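Local coordinates for protein probable Rab-related GTPase (Acanthamoeba polyphaga mimivirus, PDB 5XC3) that binds guanine nucleotides, GDP among them, as a small GTPase of the Rab family and may take part in protein transport, at residues I114-N119 with N142-V147; I8-S13 with G81-F86; D87-E92 with N126-S131. All blocks are in the same frame, centred on the assembly; numbering follows the deposited sequence.

Contact 1 of 3, residues I114-N119 with N142-V147; sequences ILVVAN and NDCDYV. With GDP (guanosine-5'-diphosphate), chain B.
L115 lays its CD1 methyl against the flank of D145, 3.7 Å from D145 CB, the two side chains running side by side in the same direction. Its other methyl, CD2, meets V147 CG2 at 4.0 Å, with L115 and V147 crossing at about a right angle. CG of L115 stands anti to the backbone N (chi1 -179°), which carries the branched end over toward the neighbouring strand. On this face V117 also meets V147, CG2 to CG2, under helix 154-168. The other face carries V116, whose CG2 lies 3.8 Å from C144 SG, and Y146, whose ring leads off toward E132 and helix 132-141. Segments 114-119 and 145-147 run parallel with their axes 29° apart; with helix 132-141 their strands form a beta-alpha-beta crossover that ends the Ras-like sheet. Four backbone bonds fix the register, among them V116 N to D145 O at 2.8 Å and A118 N to V147 O at 2.8 Å. The D145 carboxylate bends back locally, OD1 taking Y146 N at 2.8 Å from above its plane, while OD2 is held by Y113 and K163. Beyond the paired region, N119 ND2 comes within 3.5 Å of GDP N7 and is hydrogen-bonded to V16 O.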
loop_
_atom_site.group_PDB
_atom_site.type_symbol
_atom_site.label_atom_id
_atom_site.label_comp_id
_atom_site.label_asym_id
_atom_site.label_seq_id
_atom_site.Cartn_x
_atom_site.Cartn_y
_atom_site.Cartn_z
ATOM N N ILE A 114 1.040 9.225 1.038
ATOM C CA ILE A 114 0.167 8.284 0.340
ATOM C C ILE A 114 0.872 7.849 -0.937
ATOM O O ILE A 114 1.213 8.693 -1.777
ATOM C CB ILE A 114 -1.189 8.925 0.007
ATOM C CG1 ILE A 114 -1.896 9.308 1.301
ATOM C CG2 ILE A 114 -2.063 7.978 -0.806
ATOM C CD1 ILE A 114 -3.141 10.198 1.086
ATOM N N LEU A 115 1.077 6.538 -1.097
ATOM C CA LEU A 115 1.757 5.976 -2.260
ATOM C C LEU A 115 0.832 4.998 -2.979
ATOM O O LEU A 115 0.444 3.967 -2.415
ATOM C CB LEU A 115 3.052 5.277 -1.826
ATOM C CG LEU A 115 3.906 4.646 -2.930
ATOM C CD1 LEU A 115 4.370 5.703 -3.921
ATOM C CD2 LEU A 115 5.108 3.917 -2.342
ATOM N N VAL A 116 0.477 5.319 -4.226
ATOM C CA VAL A 116 -0.300 4.407 -5.058
ATOM C C VAL A 116 0.645 3.377 -5.652
ATOM O O VAL A 116 1.689 3.727 -6.212
ATOM C CB VAL A 116 -1.033 5.175 -6.168
ATOM C CG1 VAL A 116 -1.738 4.202 -7.102
ATOM C CG2 VAL A 116 -2.013 6.165 -5.554
ATOM N N VAL A 117 0.298 2.109 -5.514
ATOM C CA VAL A 117 1.116 1.019 -6.028
ATOM C C VAL A 117 0.395 0.387 -7.208
ATOM O O VAL A 117 -0.670 -0.213 -7.043
ATOM C CB VAL A 117 1.411 -0.027 -4.948
ATOM C CG1 VAL A 117 2.254 -1.146 -5.541
ATOM C CG2 VAL A 117 2.125 0.616 -3.762
ATOM N N ALA A 118 0.976 0.507 -8.397
ATOM C CA ALA A 118 0.448 -0.152 -9.589
ATOM C C ALA A 118 1.073 -1.540 -9.639
ATOM O O ALA A 118 2.219 -1.704 -10.068
ATOM C CB ALA A 118 0.775 0.677 -10.827
ATOM N N ASN A 119 0.324 -2.544 -9.189
ATOM C CA ASN A 119 0.851 -3.879 -8.945
ATOM C C ASN A 119 0.553 -4.831 -10.104
ATOM O O ASN A 119 -0.309 -4.572 -10.958
ATOM C CB ASN A 119 0.278 -4.452 -7.642
ATOM C CG ASN A 119 1.086 -5.624 -7.111
ATOM O OD1 ASN A 119 2.305 -5.671 -7.265
ATOM N ND2 ASN A 119 0.409 -6.582 -6.493
ATOM N N ASN A 142 -4.500 14.381 -7.429
ATOM C CA ASN A 142 -4.974 13.920 -6.130
ATOM C C ASN A 142 -3.890 13.929 -5.059
ATOM O O ASN A 142 -4.064 13.309 -4.003
ATOM C CB ASN A 142 -5.654 12.556 -6.254
ATOM C CG ASN A 142 -6.946 12.630 -7.045
ATOM O OD1 ASN A 142 -7.991 12.998 -6.508
ATOM N ND2 ASN A 142 -6.879 12.301 -8.328
ATOM N N ASP A 143 -2.782 14.624 -5.308
ATOM C CA ASP A 143 -1.750 14.884 -4.304
ATOM C C ASP A 143 -1.237 13.597 -3.649
ATOM O O ASP A 143 -1.247 13.433 -2.427
ATOM C CB ASP A 143 -2.231 15.894 -3.258
ATOM C CG ASP A 143 -1.096 16.439 -2.407
ATOM O OD1 ASP A 143 -0.005 16.698 -2.960
ATOM O OD2 ASP A 143 -1.294 16.608 -1.183
ATOM N N CYS A 144 -0.770 12.679 -4.487
ATOM C CA CYS A 144 -0.134 11.472 -3.982
ATOM C C CYS A 144 0.987 11.069 -4.932
ATOM O O CYS A 144 1.200 11.684 -5.976
ATOM C CB CYS A 144 -1.154 10.353 -3.758
ATOM S SG CYS A 144 -2.066 9.939 -5.231
ATOM N N ASP A 145 1.736 10.049 -4.534
ATOM C CA ASP A 145 2.847 9.509 -5.303
ATOM C C ASP A 145 2.429 8.163 -5.889
ATOM O O ASP A 145 1.377 7.618 -5.545
ATOM C CB ASP A 145 4.064 9.341 -4.382
ATOM C CG ASP A 145 5.386 9.307 -5.136
ATOM O OD1 ASP A 145 5.379 9.409 -6.385
ATOM O OD2 ASP A 145 6.439 9.154 -4.474
ATOM N N TYR A 146 3.252 7.625 -6.794
ATOM C CA TYR A 146 2.971 6.310 -7.365
ATOM C C TYR A 146 4.270 5.555 -7.628
ATOM O O TYR A 146 5.349 6.146 -7.737
ATOM C CB TYR A 146 2.130 6.396 -8.652
ATOM C CG TYR A 146 2.916 6.873 -9.852
ATOM C CD1 TYR A 146 3.167 8.224 -10.048
ATOM C CD2 TYR A 146 3.411 5.972 -10.787
ATOM C CE1 TYR A 146 3.889 8.664 -11.144
ATOM C CE2 TYR A 146 4.139 6.404 -11.882
ATOM C CZ TYR A 146 4.375 7.748 -12.052
ATOM O OH TYR A 146 5.099 8.176 -13.142
ATOM N N VAL A 147 4.145 4.226 -7.718
ATOM C CA VAL A 147 5.220 3.335 -8.147
ATOM C C VAL A 147 4.590 2.153 -8.855
ATOM O O VAL A 147 3.432 1.817 -8.627
ATOM C CB VAL A 147 6.059 2.762 -6.981
ATOM C CG1 VAL A 147 6.939 3.809 -6.397
ATOM C CG2 VAL A 147 5.147 2.144 -5.917
HETATM P PB GDP B . -5.303 -8.829 -1.683
HETATM O O1B GDP B . -5.176 -7.465 -2.263
HETATM O O2B GDP B . -4.675 -9.022 -0.313
HETATM O O3B GDP B . -6.739 -9.306 -1.738
HETATM O O3A GDP B . -4.480 -9.748 -2.741
HETATM P PA GDP B . -3.602 -11.057 -2.474
HETATM O O1A GDP B . -2.248 -10.681 -1.940
HETATM O O2A GDP B . -4.355 -12.032 -1.616
HETATM O "O5'" GDP B . -3.391 -11.605 -3.967
HETATM C "C5'" GDP B . -4.508 -12.115 -4.702
HETATM C "C4'" GDP B . -3.931 -13.069 -5.745
HETATM O "O4'" GDP B . -3.131 -12.330 -6.681
HETATM C "C3'" GDP B . -3.019 -14.119 -5.135
HETATM O "O3'" GDP B . -3.186 -15.319 -5.905
HETATM C "C2'" GDP B . -1.633 -13.566 -5.362
HETATM O "O2'" GDP B . -0.579 -14.543 -5.376
HETATM C "C1'" GDP B . -1.823 -12.871 -6.700
HETATM N N9 GDP B . -0.828 -11.794 -6.804
HETATM C C8 GDP B . -0.417 -10.941 -5.823
HETATM N N7 GDP B . 0.510 -10.083 -6.302
HETATM C C5 GDP B . 0.728 -10.406 -7.603
HETATM C C6 GDP B . 1.589 -9.899 -8.691
HETATM O O6 GDP B . 2.385 -8.953 -8.521
HETATM N N1 GDP B . 1.482 -10.511 -9.882
HETATM C C2 GDP B . 0.624 -11.524 -10.107
HETATM N N2 GDP B . 0.576 -12.090 -11.339
HETATM N N3 GDP B . -0.190 -12.036 -9.166
HETATM C C4 GDP B . -0.176 -11.506 -7.917
#

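Contact 2 of 3, residues I8-S13 with G81-F86; sequences IILIGS and GCLVVF
I9 and I11 carry the hydrogen bonding of strand 6-11 toward strand 81-87, each through both its N-H and its carbonyl. I9 N donates to G81 O at 3.0 Å and I11 N to L83 O at 2.9 Å, while L83 N and V85 N return bonds to I9 O and I11 O. The angle of 19° between the axes of 8-11 and 81-86 and the unbroken register from I8-G81 to I11-V84 mark a regular parallel pair at the centre of the Ras-like sheet. Past I11 the direct ladder gives way to a water, which accepts from S13 N at 2.9 Å and donates to V85 O at 2.8 Å.

Apolar packing occupies both faces. On one, C82 SG sits 3.7 Å from I11 CD1 and 3.8 Å from I9 CG1; chi1 of 177° swings the sulfur away from its own N and lays it against both isoleucines. I11 CG1 also meets V84 CG2. On the other, L10 and L83 lie side by side, and L10 CD1 reaches across to V85 CG2 at 3.8 Å.

G12, with no side chain in the way, packs its CA-H directly on V85 O at 3.4 Å, a CA-H...O contact. The facing amides and carbonyls are thus paired inside an apolar core until the strand opens into the P-loop: there water takes over the bridging, and S13, whose OG is hydrogen-bonded to D96 and W100, touches GDP.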
loop_
_atom_site.group_PDB
_atom_site.type_symbol
_atom_site.label_atom_id
_atom_site.label_comp_id
_atom_site.label_asym_id
_atom_site.label_seq_id
_atom_site.Cartn_x
_atom_site.Cartn_y
_atom_site.Cartn_z
ATOM N N ILE A 8 1.540 2.053 9.206
ATOM C CA ILE A 8 1.450 1.998 7.749
ATOM C C ILE A 8 0.313 1.051 7.408
ATOM O O ILE A 8 0.318 -0.099 7.853
ATOM C CB ILE A 8 2.749 1.440 7.140
ATOM C CG1 ILE A 8 3.971 2.107 7.767
ATOM C CG2 ILE A 8 2.733 1.595 5.634
ATOM C CD1 ILE A 8 4.025 3.571 7.524
ATOM N N ILE A 9 -0.639 1.502 6.597
ATOM C CA ILE A 9 -1.774 0.654 6.228
ATOM C C ILE A 9 -1.768 0.381 4.733
ATOM O O ILE A 9 -1.274 1.179 3.931
ATOM C CB ILE A 9 -3.144 1.228 6.644
ATOM C CG1 ILE A 9 -3.475 2.447 5.784
ATOM C CG2 ILE A 9 -3.147 1.569 8.123
ATOM C CD1 ILE A 9 -4.821 3.100 6.093
ATOM N N LEU A 10 -2.327 -0.770 4.371
ATOM C CA LEU A 10 -2.583 -1.159 2.987
ATOM C C LEU A 10 -4.078 -1.042 2.731
ATOM O O LEU A 10 -4.886 -1.589 3.491
ATOM C CB LEU A 10 -2.209 -2.628 2.773
ATOM C CG LEU A 10 -0.770 -3.091 2.516
ATOM C CD1 LEU A 10 -0.280 -2.803 1.094
ATOM C CD2 LEU A 10 0.179 -2.526 3.564
ATOM N N ILE A 11 -4.457 -0.358 1.658
ATOM C CA ILE A 11 -5.845 -0.369 1.198
ATOM C C ILE A 11 -5.851 -0.555 -0.309
ATOM O O ILE A 11 -4.819 -0.468 -0.974
ATOM C CB ILE A 11 -6.637 0.884 1.617
ATOM C CG1 ILE A 11 -6.056 2.141 0.967
ATOM C CG2 ILE A 11 -6.685 0.994 3.141
ATOM C CD1 ILE A 11 -6.793 3.431 1.381
ATOM N N GLY A 12 -7.032 -0.814 -0.844
ATOM C CA GLY A 12 -7.181 -1.186 -2.237
ATOM C C GLY A 12 -8.178 -2.322 -2.368
ATOM O O GLY A 12 -8.475 -3.047 -1.419
ATOM N N SER A 13 -8.678 -2.509 -3.589
ATOM C CA SER A 13 -9.746 -3.473 -3.800
ATOM C C SER A 13 -9.256 -4.914 -3.633
ATOM O O SER A 13 -8.054 -5.203 -3.569
ATOM C CB SER A 13 -10.389 -3.243 -5.162
ATOM O OG SER A 13 -10.799 -1.890 -5.246
ATOM N N GLY A 81 1.423 6.460 7.172
ATOM C CA GLY A 81 1.654 6.151 5.773
ATOM C C GLY A 81 0.583 5.213 5.262
ATOM O O GLY A 81 0.021 4.418 6.016
ATOM N N CYS A 82 0.294 5.324 3.968
ATOM C CA CYS A 82 -0.699 4.453 3.363
ATOM C C CYS A 82 -0.254 4.046 1.971
ATOM O O CYS A 82 0.126 4.898 1.162
ATOM C CB CYS A 82 -2.049 5.166 3.273
ATOM S SG CYS A 82 -3.355 4.222 2.447
ATOM N N LEU A 83 -0.324 2.746 1.695
ATOM C CA LEU A 83 -0.117 2.202 0.359
ATOM C C LEU A 83 -1.491 1.888 -0.217
ATOM O O LEU A 83 -2.247 1.111 0.377
ATOM C CB LEU A 83 0.723 0.921 0.418
ATOM C CG LEU A 83 2.142 1.015 0.990
ATOM C CD1 LEU A 83 2.748 -0.378 1.166
ATOM C CD2 LEU A 83 3.009 1.864 0.075
ATOM N N VAL A 84 -1.826 2.508 -1.349
ATOM C CA VAL A 84 -3.092 2.285 -2.039
ATOM C C VAL A 84 -2.768 1.449 -3.269
ATOM O O VAL A 84 -2.179 1.952 -4.230
ATOM C CB VAL A 84 -3.771 3.606 -2.429
ATOM C CG1 VAL A 84 -5.157 3.322 -3.026
ATOM C CG2 VAL A 84 -3.866 4.551 -1.230
ATOM N N VAL A 85 -3.145 0.187 -3.245
ATOM C CA VAL A 85 -2.701 -0.771 -4.252
ATOM C C VAL A 85 -3.813 -0.988 -5.263
ATOM O O VAL A 85 -4.989 -1.079 -4.897
ATOM C CB VAL A 85 -2.316 -2.102 -3.580
ATOM C CG1 VAL A 85 -1.763 -3.104 -4.611
ATOM C CG2 VAL A 85 -1.291 -1.875 -2.464
ATOM N N PHE A 86 -3.442 -1.090 -6.537
ATOM C CA PHE A 86 -4.360 -1.580 -7.557
ATOM C C PHE A 86 -3.616 -2.559 -8.457
ATOM O O PHE A 86 -2.409 -2.759 -8.328
ATOM C CB PHE A 86 -5.070 -0.449 -8.333
ATOM C CG PHE A 86 -4.191 0.260 -9.330
ATOM C CD1 PHE A 86 -3.348 1.300 -8.933
ATOM C CD2 PHE A 86 -4.202 -0.121 -10.672
ATOM C CE1 PHE A 86 -2.524 1.944 -9.848
ATOM C CE2 PHE A 86 -3.387 0.521 -11.591
ATOM C CZ PHE A 86 -2.548 1.557 -11.186
HETATM O O HOH W 1 -7.664 -0.785 -5.697
#

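Contact 3 of 3, residues D87-E92 with N126-S131; sequences DVTDRE and NNWRVS
V88 O receives R129 N at 2.8 Å (N-H...O 176°), joining the turn D87-D90 to the loop that follows the 3-10 segment at N126-N127; the CA atoms of the two segments come nearest at T89 and W128. Residues D87-D90 form a type I turn, closed by D90 N to D87 O. An Asx turn reinforces it: D87 OD1 accepts T89 N at 2.8 Å and T89 OG1 at 2.7 Å, both from the same face of the carboxylate, so one oxygen ties down the backbone and the side chain of T89.

The V88 side chain lies alongside W128 and presents CG2 to one face of the indole, 3.6 Å from the centroid of the five-membered ring and 6° off its normal, a CH-pi contact. W128 NE1 is bonded to I123 O, which helps fix the ring. T89 meanwhile sets CB 3.4 Å from N127 O. The contact links the end of strand 81-87 and the start of helix 91-107, where D90 is the N-cap, to the loop leading into helix 132-141 in this Ras-like fold.

R91 bends at chi2 (69°), bringing NH2 to R129 O at 2.9 Å; the oxygen lies in the guanidinium plane, at its edge. The same NH2 forms a salt bridge with E134. R129 folds back on its own segment, NH1 donating to W128 O at 2.8 Å and also to N126 O.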
loop_
_atom_site.group_PDB
_atom_site.type_symbol
_atom_site.label_atom_id
_atom_site.label_comp_id
_atom_site.label_asym_id
_atom_site.label_seq_id
_atom_site.Cartn_x
_atom_site.Cartn_y
_atom_site.Cartn_z
ATOM N N ASP A 87 -4.357 -3.190 -9.359
ATOM C CA ASP A 87 -3.844 -4.227 -10.251
ATOM C C ASP A 87 -3.898 -3.649 -11.661
ATOM O O ASP A 87 -4.978 -3.266 -12.125
ATOM C CB ASP A 87 -4.744 -5.458 -10.081
ATOM C CG ASP A 87 -4.527 -6.560 -11.118
ATOM O OD1 ASP A 87 -3.798 -6.380 -12.114
ATOM O OD2 ASP A 87 -5.147 -7.629 -10.915
ATOM N N VAL A 88 -2.737 -3.567 -12.324
ATOM C CA VAL A 88 -2.647 -2.934 -13.644
ATOM C C VAL A 88 -3.541 -3.603 -14.680
ATOM O O VAL A 88 -3.930 -2.959 -15.663
ATOM C CB VAL A 88 -1.192 -2.793 -14.151
ATOM C CG1 VAL A 88 -0.378 -1.900 -13.219
ATOM C CG2 VAL A 88 -0.538 -4.160 -14.318
ATOM N N THR A 89 -3.885 -4.874 -14.488
ATOM C CA THR A 89 -4.736 -5.585 -15.440
ATOM C C THR A 89 -6.219 -5.502 -15.093
ATOM O O THR A 89 -7.046 -6.030 -15.845
ATOM C CB THR A 89 -4.310 -7.053 -15.537
ATOM O OG1 THR A 89 -4.638 -7.727 -14.314
ATOM C CG2 THR A 89 -2.810 -7.164 -15.791
ATOM N N ASP A 90 -6.574 -4.848 -13.987
ATOM C CA ASP A 90 -7.935 -4.825 -13.443
ATOM C C ASP A 90 -8.373 -3.365 -13.431
ATOM O O ASP A 90 -8.052 -2.615 -12.504
ATOM C CB ASP A 90 -7.923 -5.449 -12.043
ATOM C CG ASP A 90 -9.284 -5.450 -11.351
ATOM O OD1 ASP A 90 -10.193 -4.684 -11.724
ATOM O OD2 ASP A 90 -9.434 -6.234 -10.388
ATOM N N ARG A 91 -9.130 -2.963 -14.457
ATOM C CA ARG A 91 -9.474 -1.555 -14.611
ATOM C C ARG A 91 -10.301 -1.047 -13.435
ATOM O O ARG A 91 -10.085 0.074 -12.955
ATOM C CB ARG A 91 -10.238 -1.352 -15.921
ATOM C CG ARG A 91 -10.602 0.083 -16.162
ATOM C CD ARG A 91 -9.366 0.894 -16.436
ATOM N NE ARG A 91 -9.609 2.314 -16.238
ATOM C CZ ARG A 91 -8.830 3.275 -16.718
ATOM N NH1 ARG A 91 -9.129 4.546 -16.488
ATOM N NH2 ARG A 91 -7.755 2.961 -17.431
ATOM N N GLU A 92 -11.237 -1.864 -12.944
ATOM C CA GLU A 92 -12.066 -1.434 -11.821
ATOM C C GLU A 92 -11.221 -1.143 -10.591
ATOM O O GLU A 92 -11.531 -0.225 -9.825
ATOM C CB GLU A 92 -13.127 -2.482 -11.483
ATOM C CG GLU A 92 -14.257 -2.594 -12.493
ATOM C CD GLU A 92 -13.847 -3.364 -13.736
ATOM O OE1 GLU A 92 -14.383 -3.072 -14.829
ATOM O OE2 GLU A 92 -12.985 -4.263 -13.615
ATOM N N ASN A 126 0.229 -6.725 -22.707
ATOM C CA ASN A 126 -0.983 -6.794 -23.515
ATOM C C ASN A 126 -2.237 -6.871 -22.658
ATOM O O ASN A 126 -3.322 -6.515 -23.131
ATOM C CB ASN A 126 -0.935 -7.980 -24.484
ATOM C CG ASN A 126 -0.040 -7.719 -25.682
ATOM O OD1 ASN A 126 0.286 -6.570 -25.986
ATOM N ND2 ASN A 126 0.340 -8.780 -26.381
ATOM N N ASN A 127 -2.109 -7.294 -21.399
ATOM C CA ASN A 127 -3.242 -7.422 -20.493
ATOM C C ASN A 127 -3.425 -6.217 -19.578
ATOM O O ASN A 127 -4.389 -6.197 -18.803
ATOM C CB ASN A 127 -3.104 -8.693 -19.652
ATOM C CG ASN A 127 -3.078 -9.947 -20.495
ATOM O OD1 ASN A 127 -2.227 -10.812 -20.312
ATOM N ND2 ASN A 127 -4.010 -10.047 -21.436
ATOM N N TRP A 128 -2.544 -5.217 -19.647
ATOM C CA TRP A 128 -2.709 -4.031 -18.815
ATOM C C TRP A 128 -3.893 -3.211 -19.307
ATOM O O TRP A 128 -4.159 -3.140 -20.511
ATOM C CB TRP A 128 -1.448 -3.162 -18.834
ATOM C CG TRP A 128 -0.229 -3.775 -18.194
ATOM C CD1 TRP A 128 0.037 -5.102 -18.018
ATOM C CD2 TRP A 128 0.891 -3.066 -17.650
ATOM N NE1 TRP A 128 1.257 -5.266 -17.401
ATOM C CE2 TRP A 128 1.800 -4.030 -17.162
ATOM C CE3 TRP A 128 1.208 -1.711 -17.522
ATOM C CZ2 TRP A 128 3.014 -3.679 -16.565
ATOM C CZ3 TRP A 128 2.412 -1.365 -16.923
ATOM C CH2 TRP A 128 3.297 -2.345 -16.454
ATOM N N ARG A 129 -4.609 -2.591 -18.365
ATOM C CA ARG A 129 -5.771 -1.766 -18.683
ATOM C C ARG A 129 -5.594 -0.318 -18.237
ATOM O O ARG A 129 -6.575 0.433 -18.174
ATOM C CB ARG A 129 -7.060 -2.383 -18.126
ATOM C CG ARG A 129 -7.461 -3.653 -18.847
ATOM C CD ARG A 129 -7.214 -3.488 -20.347
ATOM N NE ARG A 129 -7.637 -4.631 -21.139
ATOM C CZ ARG A 129 -6.868 -5.228 -22.047
ATOM N NH1 ARG A 129 -5.635 -4.791 -22.268
ATOM N NH2 ARG A 129 -7.325 -6.269 -22.738
ATOM N N VAL A 130 -4.361 0.087 -17.947
ATOM C CA VAL A 130 -4.048 1.438 -17.493
ATOM C C VAL A 130 -2.651 1.790 -17.982
ATOM O O VAL A 130 -1.771 0.926 -18.056
ATOM C CB VAL A 130 -4.180 1.552 -15.955
ATOM C CG1 VAL A 130 -3.085 0.757 -15.256
ATOM C CG2 VAL A 130 -4.161 3.005 -15.514
ATOM N N SER A 131 -2.449 3.055 -18.334
ATOM C CA SER A 131 -1.157 3.535 -18.797
ATOM C C SER A 131 -0.483 4.359 -17.708
ATOM O O SER A 131 -1.135 4.867 -16.791
ATOM C CB SER A 131 -1.313 4.390 -20.058
ATOM O OG SER A 131 -2.186 5.476 -19.809
#

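Contacts 1 and 2 belong to one sheet, their centres 9 Å apart: strands 81-87 and 113-119 are adjacent, with a probable hydrogen bond from V117 N to V84 O at 2.8 Å between them. F86 packs its CZ against A118 CB at 3.5 Å and its CE2 against V130 CG1 at 3.7 Å, so one ring touches both contact 1 and contact 3. Contact 3, its centre 15 Å from that of contact 1, adjoins it through a probable hydrogen bond from V88 N to N119 O (3.0 Å). S13 of contact 2 and N119 of contact 1 belong to the GDP pocket; in contact 3 the T89 side chain is about 7 Å from GDP.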